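Succinate-semialdehyde dehydrogenase (Streptococcus pyogenes MGAS1882, PDB 4OGD) probably oxidises succinic semialdehyde to succinate, using NADP+ as cofactor, as a member of the aldehyde dehydrogenase family. Local coordinates at residues 35-39 with 146-151. Sequence-based numbering, arbitrary orientation.
Sequences LYKKW and FIVGNP
Trp39 overlaps Gly149 with the six-membered ring of its indole, CE3 lying 3.5 Å from Gly149 O, which sits at the indole edge and in its plane. Further out, Trp39 CH2 comes within 3.7 Å of Phe146 CE1, the two rings steeply inclined with planes at 73°. With CG beside its backbone N and anti to the carbonyl carbon (chi1 -75°), the indole reaches across to the end of helix 136-148, while Leu35 CG packs over one of its faces. That helix closes in a Schellman motif: Gly149, at positive phi, is the C-prime residue, with hydrogen bonds from Asn150 N to Asn145 O and from Gly149 N to Phe146 O. The chain then leads through Pro151 into strand 152-155 of the Rossmann-type sheet. The Pro151 ring presses on the flank of helix 22-41, its CD 3.6 Å from Tyr36 CB and its CG 3.5 Å from Tyr36 N. A water lies 2.8 Å from both Tyr36 O and Gly149 O and bridges the two backbones beside the apolar patch. Arg48 adds a cation-pi contact to Trp39, whereas Tyr36 OH hydrogen-bonds Glu408 of the second subunit.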
loop_
_atom_site.group_PDB
_atom_site.type_symbol
_atom_site.label_atom_id
_atom_site.label_comp_id
_atom_site.label_asym_id
_atom_site.label_seq_id
_atom_site.Cartn_x
_atom_site.Cartn_y
_atom_site.Cartn_z
ATOM N N LEU A 35 19.072 9.707 -12.080
ATOM C CA LEU A 35 19.442 8.303 -12.203
ATOM C C LEU A 35 18.209 7.453 -12.495
ATOM O O LEU A 35 18.261 6.536 -13.322
ATOM C CB LEU A 35 20.187 7.816 -10.948
ATOM C CG LEU A 35 20.735 6.386 -10.966
ATOM C CD1 LEU A 35 21.716 6.201 -12.121
ATOM C CD2 LEU A 35 21.421 6.065 -9.653
ATOM N N TYR A 36 17.097 7.764 -11.830
ATOM C CA TYR A 36 15.833 7.107 -12.149
ATOM C C TYR A 36 15.517 7.263 -13.640
ATOM O O TYR A 36 15.168 6.292 -14.316
ATOM C CB TYR A 36 14.678 7.668 -11.300
ATOM C CG TYR A 36 13.360 7.488 -12.001
ATOM C CD1 TYR A 36 12.745 6.245 -12.034
ATOM C CD2 TYR A 36 12.751 8.548 -12.669
ATOM C CE1 TYR A 36 11.546 6.056 -12.702
ATOM C CE2 TYR A 36 11.552 8.365 -13.349
ATOM C CZ TYR A 36 10.958 7.116 -13.355
ATOM O OH TYR A 36 9.766 6.907 -14.023
ATOM N N LYS A 37 15.634 8.487 -14.152
ATOM C CA LYS A 37 15.325 8.753 -15.556
ATOM C C LYS A 37 16.288 8.030 -16.504
ATOM O O LYS A 37 15.876 7.512 -17.547
ATOM C CB LYS A 37 15.346 10.258 -15.844
ATOM C CG LYS A 37 14.182 11.037 -15.252
ATOM C CD LYS A 37 12.870 10.736 -15.980
ATOM C CE LYS A 37 11.767 11.697 -15.559
ATOM N NZ LYS A 37 10.493 11.478 -16.343
ATOM N N LYS A 38 17.568 8.008 -16.146
ATOM C CA LYS A 38 18.566 7.286 -16.931
ATOM C C LYS A 38 18.239 5.798 -17.044
ATOM O O LYS A 38 18.328 5.207 -18.120
ATOM C CB LYS A 38 19.969 7.490 -16.337
ATOM C CG LYS A 38 21.051 6.607 -16.962
ATOM C CD LYS A 38 22.417 6.937 -16.391
ATOM C CE LYS A 38 23.485 6.008 -16.945
ATOM N NZ LYS A 38 24.828 6.464 -16.500
ATOM N N TRP A 39 17.851 5.192 -15.928
ATOM C CA TRP A 39 17.547 3.773 -15.914
ATOM C C TRP A 39 16.231 3.459 -16.631
ATOM O O TRP A 39 16.014 2.330 -17.068
ATOM C CB TRP A 39 17.514 3.261 -14.476
ATOM C CG TRP A 39 18.872 3.102 -13.847
ATOM C CD1 TRP A 39 20.089 3.048 -14.485
ATOM C CD2 TRP A 39 19.148 2.971 -12.447
ATOM N NE1 TRP A 39 21.098 2.880 -13.554
ATOM C CE2 TRP A 39 20.546 2.832 -12.300
ATOM C CE3 TRP A 39 18.345 2.953 -11.300
ATOM C CZ2 TRP A 39 21.157 2.680 -11.050
ATOM C CZ3 TRP A 39 18.952 2.802 -10.063
ATOM C CH2 TRP A 39 20.344 2.663 -9.946
ATOM N N PHE A 146 16.697 -1.471 -6.055
ATOM C CA PHE A 146 17.838 -1.284 -6.937
ATOM C C PHE A 146 17.637 -2.084 -8.222
ATOM O O PHE A 146 17.876 -1.581 -9.330
ATOM C CB PHE A 146 19.108 -1.717 -6.212
ATOM C CG PHE A 146 20.366 -1.564 -7.023
ATOM C CD1 PHE A 146 20.757 -0.321 -7.503
ATOM C CD2 PHE A 146 21.175 -2.666 -7.271
ATOM C CE1 PHE A 146 21.926 -0.181 -8.238
ATOM C CE2 PHE A 146 22.346 -2.534 -8.003
ATOM C CZ PHE A 146 22.717 -1.290 -8.489
ATOM N N ILE A 147 17.178 -3.324 -8.082
ATOM C CA ILE A 147 16.915 -4.164 -9.246
ATOM C C ILE A 147 15.870 -3.558 -10.214
ATOM O O ILE A 147 16.111 -3.490 -11.420
ATOM C CB ILE A 147 16.542 -5.605 -8.833
ATOM C CG1 ILE A 147 17.770 -6.318 -8.251
ATOM C CG2 ILE A 147 15.984 -6.377 -10.017
ATOM C CD1 ILE A 147 18.962 -6.374 -9.214
ATOM N N VAL A 148 14.729 -3.106 -9.697
ATOM C CA VAL A 148 13.714 -2.523 -10.590
ATOM C C VAL A 148 14.168 -1.183 -11.174
ATOM O O VAL A 148 13.744 -0.792 -12.270
ATOM C CB VAL A 148 12.319 -2.388 -9.933
ATOM C CG1 VAL A 148 12.263 -1.184 -9.015
ATOM C CG2 VAL A 148 11.243 -2.251 -11.013
ATOM N N GLY A 149 15.053 -0.491 -10.460
ATOM C CA GLY A 149 15.549 0.794 -10.926
ATOM C C GLY A 149 14.992 2.011 -10.200
ATOM O O GLY A 149 14.885 3.081 -10.787
ATOM N N ASN A 150 14.623 1.847 -8.933
ATOM C CA ASN A 150 14.240 2.974 -8.079
ATOM C C ASN A 150 15.439 3.364 -7.231
ATOM O O ASN A 150 15.793 2.625 -6.300
ATOM C CB ASN A 150 13.116 2.588 -7.101
ATOM C CG ASN A 150 11.778 2.351 -7.774
ATOM O OD1 ASN A 150 11.477 2.913 -8.815
ATOM N ND2 ASN A 150 10.955 1.515 -7.155
ATOM N N PRO A 151 16.080 4.511 -7.535
ATOM C CA PRO A 151 17.152 4.983 -6.648
ATOM C C PRO A 151 16.604 5.203 -5.234
ATOM O O PRO A 151 15.408 5.484 -5.074
ATOM C CB PRO A 151 17.570 6.323 -7.281
ATOM C CG PRO A 151 17.132 6.220 -8.730
ATOM C CD PRO A 151 15.815 5.462 -8.633
HETATM O O HOH W 1 14.458 3.706 -13.451
HETATM O O HOH W 2 14.011 1.297 -15.042
#